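Local structure of hydrolase, haloacid dehalogenase-like family (Chlorobaculum tepidum, 2HCF) at residues V111-L115 and Y136-G140; R149-H154 and D182-E188; L101-L105 and V224-I228. The protein binds magnesium and is probably a hydrolase of the haloacid dehalogenase superfamily. One frame throughout, in Å; residues are numbered along the deposited sequence. Where two conformers were deposited one is given.

Contact 1: residues V111-L115 and Y136-G140; sequences VLLGL and YFPFG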
ATOM      1  N   VAL A 111     -17.420 -10.514  -0.958  1.00 25.31           N
ATOM      2  CA  VAL A 111     -16.215  -9.698  -1.075  1.00 24.80           C
ATOM      3  C   VAL A 111     -15.162 -10.151  -0.067  1.00 23.39           C
ATOM      4  O   VAL A 111     -15.458 -10.325   1.113  1.00 21.62           O
ATOM      5  CB  VAL A 111     -16.519  -8.206  -0.825  1.00 24.58           C
ATOM      6  CG1 VAL A 111     -15.214  -7.342  -0.839  1.00 25.62           C
ATOM      7  CG2 VAL A 111     -17.482  -7.686  -1.846  1.00 26.08           C
ATOM      8  N   LEU A 112     -13.928 -10.339  -0.538  1.00 21.71           N
ATOM      9  CA  LEU A 112     -12.796 -10.498   0.383  1.00 21.14           C
ATOM     10  C   LEU A 112     -11.909  -9.261   0.303  1.00 20.26           C
ATOM     11  O   LEU A 112     -11.412  -8.924  -0.760  1.00 18.76           O
ATOM     12  CB  LEU A 112     -11.970 -11.730   0.048  1.00 20.81           C
ATOM     13  CG  LEU A 112     -10.690 -11.869   0.873  1.00 20.65           C
ATOM     14  CD1 LEU A 112     -10.979 -12.001   2.362  1.00 20.25           C
ATOM     15  CD2 LEU A 112      -9.897 -13.035   0.366  1.00 21.96           C
ATOM     16  N   LEU A 113     -11.690  -8.585   1.419  1.00 20.04           N
ATOM     17  CA  LEU A 113     -10.813  -7.394   1.398  1.00 19.81           C
ATOM     18  C   LEU A 113      -9.397  -7.772   1.812  1.00 19.79           C
ATOM     19  O   LEU A 113      -9.216  -8.556   2.744  1.00 20.25           O
ATOM     20  CB  LEU A 113     -11.308  -6.306   2.330  1.00 20.69           C
ATOM     21  CG  LEU A 113     -12.471  -5.415   1.893  1.00 20.83           C
ATOM     22  CD1 LEU A 113     -12.923  -4.666   3.125  1.00 23.10           C
ATOM     23  CD2 LEU A 113     -12.057  -4.454   0.827  1.00 24.35           C
ATOM     24  N   GLY A 114      -8.408  -7.231   1.100  1.00 19.51           N
ATOM     25  CA  GLY A 114      -7.012  -7.350   1.502  1.00 19.03           C
ATOM     26  C   GLY A 114      -6.183  -6.095   1.188  1.00 18.89           C
ATOM     27  O   GLY A 114      -6.629  -5.189   0.468  1.00 17.90           O
ATOM     28  N   LEU A 115      -4.967  -6.055   1.730  1.00 17.22           N
ATOM     29  CA  LEU A 115      -4.066  -4.956   1.522  1.00 17.34           C
ATOM     30  C   LEU A 115      -3.037  -5.396   0.529  1.00 17.87           C
ATOM     31  O   LEU A 115      -2.621  -6.544   0.571  1.00 18.09           O
ATOM     32  CB  LEU A 115      -3.361  -4.624   2.809  1.00 17.71           C
ATOM     33  CG  LEU A 115      -4.316  -4.071   3.878  1.00 17.01           C
ATOM     34  CD1 LEU A 115      -3.636  -4.099   5.183  1.00 17.96           C
ATOM     35  CD2 LEU A 115      -4.729  -2.622   3.537  1.00 18.68           C
ATOM     36  N   TYR A 136     -10.776  -4.013   9.051  1.00 19.28           N
ATOM     37  CA  TYR A 136     -11.363  -4.411   7.777  1.00 19.51           C
ATOM     38  C   TYR A 136     -10.502  -5.396   6.956  1.00 19.07           C
ATOM     39  O   TYR A 136     -10.998  -6.024   6.019  1.00 19.60           O
ATOM     40  CB  TYR A 136     -11.599  -3.186   6.882  1.00 19.65           C
ATOM     41  CG  TYR A 136     -12.624  -2.226   7.382  1.00 19.88           C
ATOM     42  CD1 TYR A 136     -13.985  -2.538   7.342  1.00 18.91           C
ATOM     43  CD2 TYR A 136     -12.245  -0.990   7.909  1.00 19.06           C
ATOM     44  CE1 TYR A 136     -14.926  -1.641   7.825  1.00 20.00           C
ATOM     45  CE2 TYR A 136     -13.176  -0.098   8.374  1.00 20.59           C
ATOM     46  CZ  TYR A 136     -14.502  -0.416   8.330  1.00 18.22           C
ATOM     47  OH  TYR A 136     -15.402   0.496   8.830  1.00 21.32           O
ATOM     48  N   PHE A 137      -9.221  -5.503   7.262  1.00 19.30           N
ATOM     49  CA  PHE A 137      -8.282  -6.189   6.371  1.00 18.44           C
ATOM     50  C   PHE A 137      -7.669  -7.464   7.002  1.00 18.88           C
ATOM     51  O   PHE A 137      -6.696  -7.393   7.756  1.00 18.55           O
ATOM     52  CB  PHE A 137      -7.187  -5.227   5.969  1.00 18.68           C
ATOM     53  CG  PHE A 137      -7.691  -4.024   5.233  1.00 18.09           C
ATOM     54  CD1 PHE A 137      -8.028  -4.113   3.889  1.00 16.82           C
ATOM     55  CD2 PHE A 137      -7.833  -2.805   5.884  1.00 18.16           C
ATOM     56  CE1 PHE A 137      -8.494  -3.005   3.205  1.00 18.07           C
ATOM     57  CE2 PHE A 137      -8.299  -1.688   5.217  1.00 19.31           C
ATOM     58  CZ  PHE A 137      -8.620  -1.784   3.856  1.00 17.82           C
ATOM     59  N   PRO A 138      -8.233  -8.640   6.683  1.00 18.76           N
ATOM     60  CA  PRO A 138      -7.786  -9.879   7.296  1.00 18.54           C
ATOM     61  C   PRO A 138      -6.430 -10.404   6.809  1.00 18.01           C
ATOM     62  O   PRO A 138      -5.874 -11.285   7.444  1.00 17.86           O
ATOM     63  CB  PRO A 138      -8.931 -10.853   6.944  1.00 19.54           C
ATOM     64  CG  PRO A 138      -9.427 -10.364   5.648  1.00 19.28           C
ATOM     65  CD  PRO A 138      -9.304  -8.870   5.700  1.00 19.32           C
ATOM     66  N   PHE A 139      -5.909  -9.899   5.680  1.00 17.30           N
ATOM     67  CA  PHE A 139      -4.636 -10.370   5.155  1.00 17.55           C
ATOM     68  C   PHE A 139      -4.113  -9.342   4.183  1.00 16.74           C
ATOM     69  O   PHE A 139      -4.821  -8.378   3.869  1.00 17.19           O
ATOM     70  CB  PHE A 139      -4.805 -11.724   4.415  1.00 18.20           C
ATOM     71  CG  PHE A 139      -5.312 -11.584   3.013  1.00 17.96           C
ATOM     72  CD1 PHE A 139      -6.590 -11.162   2.777  1.00 18.41           C
ATOM     73  CD2 PHE A 139      -4.484 -11.813   1.926  1.00 19.44           C
ATOM     74  CE1 PHE A 139      -7.059 -10.988   1.495  1.00 16.65           C
ATOM     75  CE2 PHE A 139      -4.953 -11.634   0.639  1.00 19.57           C
ATOM     76  CZ  PHE A 139      -6.219 -11.236   0.421  1.00 18.48           C
ATOM     77  N   GLY A 140      -2.909  -9.551   3.639  1.00 16.29           N
ATOM     78  CA  GLY A 140      -2.445  -8.711   2.542  1.00 16.87           C
ATOM     79  C   GLY A 140      -1.111  -9.179   1.992  1.00 17.02           C
ATOM     80  O   GLY A 140      -0.634 -10.253   2.382  1.00 17.64           O
TER

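Contact 2: residues R149-H154 and D182-E188; sequences RNELPH and DIRCARE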
ATOM      1  N   ARG A 149       7.206  -4.289  -6.360  1.00 21.79           N
ATOM      2  CA  ARG A 149       5.737  -4.245  -6.131  1.00 21.75           C
ATOM      3  C   ARG A 149       5.045  -5.283  -7.008  1.00 21.51           C
ATOM      4  O   ARG A 149       3.991  -5.803  -6.676  1.00 19.87           O
ATOM      5  CB  ARG A 149       5.122  -2.854  -6.410  1.00 21.18           C
ATOM      6  CG  ARG A 149       3.736  -2.685  -5.755  1.00 21.79           C
ATOM      7  CD  ARG A 149       3.013  -1.406  -6.119  1.00 22.65           C
ATOM      8  NE  ARG A 149       1.827  -1.356  -5.289  1.00 24.33           N
ATOM      9  CZ  ARG A 149       1.737  -0.648  -4.188  1.00 26.02           C
ATOM     10  NH1 ARG A 149       2.730   0.149  -3.826  1.00 26.21           N
ATOM     11  NH2 ARG A 149       0.628  -0.696  -3.465  1.00 25.31           N
ATOM     12  N   ASN A 150       5.670  -5.580  -8.139  1.00 21.08           N
ATOM     13  CA  ASN A 150       5.105  -6.520  -9.127  1.00 22.37           C
ATOM     14  C   ASN A 150       5.114  -7.990  -8.748  1.00 22.58           C
ATOM     15  O   ASN A 150       4.467  -8.789  -9.428  1.00 23.50           O
ATOM     16  CB  ASN A 150       5.788  -6.325 -10.474  1.00 21.69           C
ATOM     17  CG  ASN A 150       5.458  -4.981 -11.087  1.00 23.51           C
ATOM     18  OD1 ASN A 150       4.481  -4.326 -10.702  1.00 25.51           O
ATOM     19  ND2 ASN A 150       6.273  -4.561 -12.043  1.00 26.39           N
ATOM     20  N   GLU A 151       5.816  -8.340  -7.670  1.00 22.81           N
ATOM     21  CA  GLU A 151       5.703  -9.669  -7.054  1.00 22.66           C
ATOM     22  C   GLU A 151       4.473  -9.802  -6.139  1.00 21.30           C
ATOM     23  O   GLU A 151       3.947 -10.905  -5.965  1.00 20.87           O
ATOM     24  CB  GLU A 151       6.973  -9.980  -6.254  1.00 23.23           C
ATOM     25  CG  GLU A 151       8.235 -10.016  -7.129  1.00 24.69           C
ATOM     26  CD  GLU A 151       9.508 -10.297  -6.338  1.00 27.29           C
ATOM     27  OE1 GLU A 151       9.453 -11.049  -5.317  1.00 33.13           O
ATOM     28  OE2 GLU A 151      10.575  -9.753  -6.746  1.00 31.59           O
ATOM     29  N   LEU A 152       4.001  -8.683  -5.586  1.00 19.98           N
ATOM     30  CA  LEU A 152       2.918  -8.695  -4.583  1.00 19.92           C
ATOM     31  C   LEU A 152       1.533  -9.250  -4.991  1.00 19.22           C
ATOM     32  O   LEU A 152       0.904  -9.945  -4.198  1.00 19.57           O
ATOM     33  CB  LEU A 152       2.746  -7.300  -3.990  1.00 19.70           C
ATOM     34  CG  LEU A 152       3.863  -6.704  -3.116  1.00 21.38           C
ATOM     35  CD1 LEU A 152       3.293  -5.635  -2.191  1.00 22.34           C
ATOM     36  CD2 LEU A 152       4.631  -7.745  -2.339  1.00 22.63           C
ATOM     37  N   PRO A 153       1.039  -8.943  -6.206  1.00 19.72           N
ATOM     38  CA  PRO A 153      -0.277  -9.446  -6.617  1.00 19.44           C
ATOM     39  C   PRO A 153      -0.334 -10.976  -6.589  1.00 20.07           C
ATOM     40  O   PRO A 153      -1.311 -11.542  -6.181  1.00 19.27           O
ATOM     41  CB  PRO A 153      -0.406  -8.962  -8.066  1.00 19.85           C
ATOM     42  CG  PRO A 153       0.542  -7.883  -8.189  1.00 19.70           C
ATOM     43  CD  PRO A 153       1.667  -8.155  -7.272  1.00 18.33           C
ATOM     44  N   HIS A 154       0.725 -11.620  -7.059  1.00 20.76           N
ATOM     45  CA  HIS A 154       0.794 -13.071  -7.061  1.00 21.31           C
ATOM     46  C   HIS A 154       0.699 -13.616  -5.662  1.00 20.51           C
ATOM     47  O   HIS A 154      -0.096 -14.494  -5.398  1.00 20.74           O
ATOM     48  CB  HIS A 154       2.077 -13.531  -7.703  1.00 21.63           C
ATOM     49  CG  HIS A 154       2.252 -13.058  -9.103  1.00 23.63           C
ATOM     50  ND1 HIS A 154       1.508 -13.547 -10.154  1.00 27.32           N
ATOM     51  CD2 HIS A 154       3.102 -12.145  -9.633  1.00 26.91           C
ATOM     52  CE1 HIS A 154       1.893 -12.963 -11.272  1.00 26.38           C
ATOM     53  NE2 HIS A 154       2.872 -12.117 -10.989  1.00 27.39           N
ATOM     54  N   ASP A 182       0.676   1.153  -8.688  1.00 20.67           N
ATOM     55  CA  ASP A 182      -0.543   0.432  -8.432  1.00 20.49           C
ATOM     56  C   ASP A 182      -1.138  -0.097  -9.739  1.00 20.39           C
ATOM     57  O   ASP A 182      -1.453  -1.282  -9.864  1.00 19.52           O
ATOM     58  CB  ASP A 182      -1.524   1.335  -7.702  1.00 21.22           C
ATOM     59  CG  ASP A 182      -0.927   1.865  -6.422  1.00 21.61           C
ATOM     60  OD1 ASP A 182      -0.915   1.108  -5.451  1.00 28.53           O
ATOM     61  OD2 ASP A 182      -0.439   3.013  -6.389  1.00 21.52           O
ATOM     62  N   ILE A 183      -1.252   0.777 -10.709  1.00 19.31           N
ATOM     63  CA  ILE A 183      -1.867   0.393 -11.947  1.00 19.88           C
ATOM     64  C   ILE A 183      -1.044  -0.719 -12.600  1.00 19.92           C
ATOM     65  O   ILE A 183      -1.581  -1.671 -13.194  1.00 20.07           O
ATOM     66  CB  ILE A 183      -1.977   1.612 -12.916  1.00 20.01           C
ATOM     67  CG1 ILE A 183      -2.932   2.660 -12.344  1.00 19.79           C
ATOM     68  CG2 ILE A 183      -2.506   1.160 -14.264  1.00 20.59           C
ATOM     69  CD1 ILE A 183      -2.825   4.020 -12.981  1.00 19.88           C
ATOM     70  N   ARG A 184       0.271  -0.586 -12.510  1.00 20.41           N
ATOM     71  CA  ARG A 184       1.189  -1.473 -13.223  0.50 20.56           C
ATOM     72  C   ARG A 184       1.184  -2.844 -12.560  1.00 20.80           C
ATOM     73  O   ARG A 184       1.193  -3.862 -13.210  1.00 21.80           O
ATOM     74  CB  ARG A 184       2.604  -0.898 -13.207  0.50 20.01           C
ATOM     75  CG  ARG A 184       3.689  -1.917 -13.584  0.50 20.46           C
ATOM     76  CD  ARG A 184       5.028  -1.280 -13.901  0.50 21.80           C
ATOM     77  NE  ARG A 184       4.841   0.033 -14.501  0.50 24.17           N
ATOM     78  CZ  ARG A 184       5.145   1.191 -13.918  0.50 24.02           C
ATOM     79  NH1 ARG A 184       5.735   1.249 -12.712  0.50 24.00           N
ATOM     80  NH2 ARG A 184       4.870   2.304 -14.565  0.50 24.07           N
ATOM     81  N   CYS A 185       1.137  -2.874 -11.238  1.00 21.72           N
ATOM     82  CA  CYS A 185       1.209  -4.204 -10.580  1.00 22.43           C
ATOM     83  C   CYS A 185      -0.061  -5.046 -10.850  1.00 22.03           C
ATOM     84  O   CYS A 185       0.001  -6.274 -10.880  1.00 21.78           O
ATOM     85  CB  CYS A 185       1.583  -4.098  -9.112  1.00 21.85           C
ATOM     86  SG  CYS A 185       0.265  -3.714  -8.043  1.00 24.62           S
ATOM     87  N   ALA A 186      -1.183  -4.383 -11.121  1.00 22.19           N
ATOM     88  CA  ALA A 186      -2.428  -5.066 -11.468  1.00 21.57           C
ATOM     89  C   ALA A 186      -2.319  -5.853 -12.769  1.00 21.37           C
ATOM     90  O   ALA A 186      -2.973  -6.880 -12.946  1.00 20.18           O
ATOM     91  CB  ALA A 186      -3.562  -4.077 -11.557  1.00 21.37           C
ATOM     92  N   ARG A 187      -1.488  -5.379 -13.686  1.00 22.61           N
ATOM     93  CA  ARG A 187      -1.317  -6.044 -14.967  1.00 23.52           C
ATOM     94  C   ARG A 187      -0.732  -7.453 -14.797  1.00 23.17           C
ATOM     95  O   ARG A 187      -0.945  -8.320 -15.645  1.00 22.01           O
ATOM     96  CB  ARG A 187      -0.401  -5.232 -15.890  1.00 24.90           C
ATOM     97  CG  ARG A 187      -0.833  -3.764 -16.135  1.00 24.86           C
ATOM     98  CD  ARG A 187       0.143  -3.047 -17.095  1.00 27.11           C
ATOM     99  NE  ARG A 187      -0.081  -1.588 -17.101  1.00 30.05           N
ATOM    100  CZ  ARG A 187       0.870  -0.651 -17.212  1.00 32.63           C
ATOM    101  NH1 ARG A 187       2.169  -0.958 -17.350  1.00 35.07           N
ATOM    102  NH2 ARG A 187       0.509   0.624 -17.211  1.00 33.37           N
ATOM    103  N   GLU A 188      -0.024  -7.684 -13.690  1.00 22.44           N
ATOM    104  CA  GLU A 188       0.522  -9.010 -13.367  1.00 22.09           C
ATOM    105  C   GLU A 188      -0.527 -10.115 -13.386  1.00 21.43           C
ATOM    106  O   GLU A 188      -0.225 -11.234 -13.779  1.00 21.02           O
ATOM    107  CB  GLU A 188       1.196  -8.988 -12.001  1.00 21.82           C
ATOM    108  CG  GLU A 188       2.459  -8.162 -11.995  1.00 22.83           C
ATOM    109  CD  GLU A 188       3.547  -8.791 -12.847  1.00 25.68           C
ATOM    110  OE1 GLU A 188       3.785 -10.015 -12.725  1.00 28.15           O
ATOM    111  OE2 GLU A 188       4.178  -8.073 -13.649  1.00 23.81           O
TER
HETATM  112  O   HOH W   1      -1.241  -1.456  -5.667  1.00 22.17           O

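Contact 3: residues L101-L105 and V224-I228; sequences LLDAL and VLASI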
ATOM      1  N   LEU A 101     -16.750   3.475   2.462  1.00 19.74           N
ATOM      2  CA  LEU A 101     -16.508   2.520   1.392  1.00 20.26           C
ATOM      3  C   LEU A 101     -16.133   1.150   1.971  1.00 21.12           C
ATOM      4  O   LEU A 101     -16.585   0.105   1.499  1.00 21.83           O
ATOM      5  CB  LEU A 101     -15.382   3.023   0.480  1.00 20.49           C
ATOM      6  CG  LEU A 101     -14.957   2.103  -0.671  1.00 19.59           C
ATOM      7  CD1 LEU A 101     -16.132   1.765  -1.581  1.00 20.61           C
ATOM      8  CD2 LEU A 101     -13.805   2.702  -1.479  1.00 20.14           C
ATOM      9  N   LEU A 102     -15.279   1.159   2.987  1.00 21.32           N
ATOM     10  CA  LEU A 102     -14.826  -0.067   3.612  1.00 21.94           C
ATOM     11  C   LEU A 102     -15.984  -0.754   4.344  1.00 23.17           C
ATOM     12  O   LEU A 102     -16.105  -1.960   4.275  1.00 23.64           O
ATOM     13  CB  LEU A 102     -13.647   0.216   4.543  1.00 20.90           C
ATOM     14  CG  LEU A 102     -12.328   0.615   3.858  1.00 21.64           C
ATOM     15  CD1 LEU A 102     -11.217   0.831   4.844  1.00 19.31           C
ATOM     16  CD2 LEU A 102     -11.883  -0.397   2.832  1.00 21.17           C
ATOM     17  N   ASP A 103     -16.850   0.005   5.011  1.00 24.66           N
ATOM     18  CA  ASP A 103     -18.071  -0.566   5.582  1.00 26.37           C
ATOM     19  C   ASP A 103     -18.955  -1.246   4.536  1.00 26.32           C
ATOM     20  O   ASP A 103     -19.492  -2.314   4.798  1.00 27.37           O
ATOM     21  CB  ASP A 103     -18.923   0.519   6.216  1.00 26.80           C
ATOM     22  CG  ASP A 103     -18.418   0.945   7.544  1.00 30.82           C
ATOM     23  OD1 ASP A 103     -17.530   0.242   8.080  1.00 36.60           O
ATOM     24  OD2 ASP A 103     -18.915   1.983   8.063  1.00 34.26           O
ATOM     25  N   ALA A 104     -19.145  -0.579   3.400  1.00 26.39           N
ATOM     26  CA  ALA A 104     -19.978  -1.082   2.312  1.00 26.07           C
ATOM     27  C   ALA A 104     -19.433  -2.390   1.744  1.00 26.50           C
ATOM     28  O   ALA A 104     -20.203  -3.285   1.410  1.00 26.88           O
ATOM     29  CB  ALA A 104     -20.098  -0.036   1.204  1.00 26.43           C
ATOM     30  N   LEU A 105     -18.107  -2.494   1.621  1.00 25.85           N
ATOM     31  CA  LEU A 105     -17.468  -3.688   1.099  1.00 25.92           C
ATOM     32  C   LEU A 105     -17.424  -4.841   2.084  1.00 26.44           C
ATOM     33  O   LEU A 105     -17.661  -5.999   1.719  1.00 26.47           O
ATOM     34  CB  LEU A 105     -16.041  -3.362   0.643  1.00 25.58           C
ATOM     35  CG  LEU A 105     -15.995  -2.498  -0.606  1.00 26.16           C
ATOM     36  CD1 LEU A 105     -14.615  -1.901  -0.748  1.00 26.16           C
ATOM     37  CD2 LEU A 105     -16.385  -3.299  -1.875  1.00 27.24           C
ATOM     38  N   VAL A 224     -18.581   4.016  -6.270  1.00 20.35           N
ATOM     39  CA  VAL A 224     -17.321   3.317  -6.155  1.00 19.93           C
ATOM     40  C   VAL A 224     -17.627   1.825  -5.990  1.00 20.61           C
ATOM     41  O   VAL A 224     -16.983   0.987  -6.588  1.00 20.23           O
ATOM     42  CB  VAL A 224     -16.413   3.826  -4.996  1.00 19.85           C
ATOM     43  CG1 VAL A 224     -15.043   3.135  -5.055  1.00 19.67           C
ATOM     44  CG2 VAL A 224     -16.258   5.348  -5.000  1.00 18.57           C
ATOM     45  N   LEU A 225     -18.600   1.491  -5.156  1.00 21.63           N
ATOM     46  CA  LEU A 225     -18.992   0.106  -4.956  1.00 22.67           C
ATOM     47  C   LEU A 225     -19.411  -0.553  -6.281  1.00 23.02           C
ATOM     48  O   LEU A 225     -18.947  -1.647  -6.622  1.00 23.09           O
ATOM     49  CB  LEU A 225     -20.125   0.060  -3.925  1.00 22.92           C
ATOM     50  CG  LEU A 225     -20.542  -1.318  -3.420  1.00 24.98           C
ATOM     51  CD1 LEU A 225     -19.439  -1.947  -2.556  1.00 26.61           C
ATOM     52  CD2 LEU A 225     -21.837  -1.200  -2.651  1.00 23.31           C
ATOM     53  N   ALA A 226     -20.257   0.134  -7.049  1.00 23.34           N
ATOM     54  CA  ALA A 226     -20.711  -0.383  -8.336  1.00 23.15           C
ATOM     55  C   ALA A 226     -19.528  -0.651  -9.239  1.00 23.65           C
ATOM     56  O   ALA A 226     -19.492  -1.641  -9.971  1.00 23.77           O
ATOM     57  CB  ALA A 226     -21.650   0.593  -8.998  1.00 22.82           C
ATOM     58  N   SER A 227     -18.548   0.237  -9.194  1.00 23.22           N
ATOM     59  CA  SER A 227     -17.415   0.089 -10.058  1.00 23.88           C
ATOM     60  C   SER A 227     -16.554  -1.094  -9.612  1.00 24.24           C
ATOM     61  O   SER A 227     -16.007  -1.802 -10.442  1.00 23.21           O
ATOM     62  CB  SER A 227     -16.611   1.372 -10.078  1.00 24.03           C
ATOM     63  OG  SER A 227     -15.435   1.150 -10.787  1.00 26.85           O
ATOM     64  N   ILE A 228     -16.472  -1.327  -8.300  1.00 24.01           N
ATOM     65  CA  ILE A 228     -15.631  -2.402  -7.753  1.00 24.31           C
ATOM     66  C   ILE A 228     -16.244  -3.777  -7.990  1.00 26.33           C
ATOM     67  O   ILE A 228     -15.558  -4.673  -8.423  1.00 26.08           O
ATOM     68  CB  ILE A 228     -15.346  -2.207  -6.234  1.00 23.76           C
ATOM     69  CG1 ILE A 228     -14.393  -1.028  -6.026  1.00 22.02           C
ATOM     70  CG2 ILE A 228     -14.716  -3.455  -5.641  1.00 23.74           C
ATOM     71  CD1 ILE A 228     -14.304  -0.563  -4.542  1.00 23.01           C
TER

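Contact 1: residues V111-L115 and Y136-G140
Leu115 and Phe137 both hold CG beside the backbone N and anti to the carbonyl carbon (chi1 -67° and -61°), and from these positions the leucine reaches across the aromatic ring. Its CD2 stands 3.6 Å from the centroid of the Phe137 ring and only 9° off the ring normal, a CH-pi contact centred on one face; CB of Tyr136 covers the opposite face nearer the rim. Phe139 takes a different rotamer, with CG between its backbone N and carbonyl carbon, and its ring turns back to the strand, where CE1 lies 3.7 Å from Leu112 CD2. Gly114, having no side chain, lets this ring pack obliquely against its backbone, with Phe139 CE1 3.6 Å from Gly114 CA. Leu112 also touches the Pro138 ring through CD1, and Leu113 lays CB and CD1 against the carbonyl oxygen of Tyr136.

One hydrogen bond joins the backbones: Leu115 N donates to Phe139 O at 3.2 Å. It accompanies the parallel pairing of Leu115 with Gly140, where the loop becomes the edge strand 140-141 of the parallel sheet. Beyond the segments, Phe9 of strand 5-9 and Leu102 of helix 98-106 pack on Phe137, while Ala160 and Met163 of helix 152-164 back Phe139.

The interface is therefore almost wholly apolar, with polar joining confined to the strand end. Leu113 O is buried without a polar partner, and Pro138 CD packs 3.0 Å from it, so the rings shield this carbonyl without satisfying it.

Contact 2: residues R149-H154 and D182-E188
Arg149 reaches Asp182 with an extended chain, CG anti to its own backbone N (chi1 -162°), and meets the carboxylate over a face of its guanidinium. The 3.1 Å between Arg149 NH2 and Asp182 OD1 is a salt bridge of charges alone, since the oxygen lies well out of the guanidinium plane and no N-H points at it. A water makes the directed link, accepting from Arg149 NH2 and donating to Asp182 OD1 at 2.6 Å. Both side chains have further partners: Asp10 forms a salt bridge with the arginine, and Thr179 is hydrogen-bonded to the aspartate.

The packing is close around Cys185. Its SG lies at the edge of the guanidinium, 3.9 Å from Arg149 NE, and Asn150 OD1 comes within 3.3 Å of Cys185 CB. Pro153 presses CG against the carbonyl oxygen of Cys185 at 3.2 Å, and Leu116 of strand 111-116 adds to this buried side.

The more exposed side is held by His154 and Glu188. His154 donates from NE2 to Glu188 OE1 at 2.9 Å with an N-H...O angle of 158°; the oxygen sits near the ring plane and uses its anti lone pair. A bend at chi2 (-67°) folds Glu188 back over the carbonyl oxygen of Asn150. Arg184 CG lies beside Asn150 OD1 at 3.8 Å; in one of two conformers its guanidinium is salt-bridged to Glu180.

The arrangement joins the start of helix 152-164 to helix 180-187 beside the magnesium site of a HAD-type Rossmann-like core, where Asp10, Asp12 and Asp178 bind the metal.

Contact 3: residues L101-L105 and V224-I228
Leu105 and Leu225 make the closest approach between the two segments, with Leu105 CD2 and Leu225 CD1 3.4 Å apart, tighter than usual for methyl carbons. The two side chains slide past each other in opposite directions. The other branch of Leu105, CD1, meets Ile228 CD1 at 4.0 Å, the chains crossing at about a right angle. One turn earlier, Leu101 sets CD2 3.8 Å from Val224 CG1, and its CD1 lies 4.2 Å from Ile228 CD1. Ala104 CB packs against Leu225 CD1 at 4.3 Å.

Replacing Leu105 by alanine is likely to leave Leu225 CD1 and Ile228 CD1 without the methyls they pack on, opening a gap between the helices.

With CG anti to the backbone N, Leu101 (chi1 177°) carries its methyls to Val224, and Leu225, placed likewise (chi1 -171°), brings CD1 to Leu105. The axes of segments 101-105 and 224-228 approach to 10.8 Å and cross at -48°, without a hydrogen bond between them. Ordinary i to i+4 backbone bonds, Leu105 N to Leu101 O and Ile228 N to Val224 O, fix the spacing of the residues within each helix.

Further out, Phe9 of strand 5-9 lies against Leu101 and Leu105, and Phe218 touches Leu101 and Val224. Helix 98-106 thus packs beside the C-terminal helix 221-229 on the parallel sheet, with Val7 and Ile194 beneath Ile228 and Phe215 against Val224.

In the fold
Contacts 1 and 3 adjoin, their centres 13 Å apart: helix 98-106 leads into strand 111-116, and Val111 CB packs 3.6 Å from Leu105 O. Phe9, on strand 5-9 just before the metal ligand Asp10, touches side chains of both contacts. Contact 2 stands apart, its centre about 16 Å from that of contact 1 and 21 Å from that of contact 3, but it is nearest the magnesium, with the side chain of Asp182 about 4 Å from the ion. The side chain of Leu115 in contact 1 is about 11 Å from it and that of Leu101 in contact 3 about 14 Å. Along the chain, contact 3 encloses the other two, which follow in series.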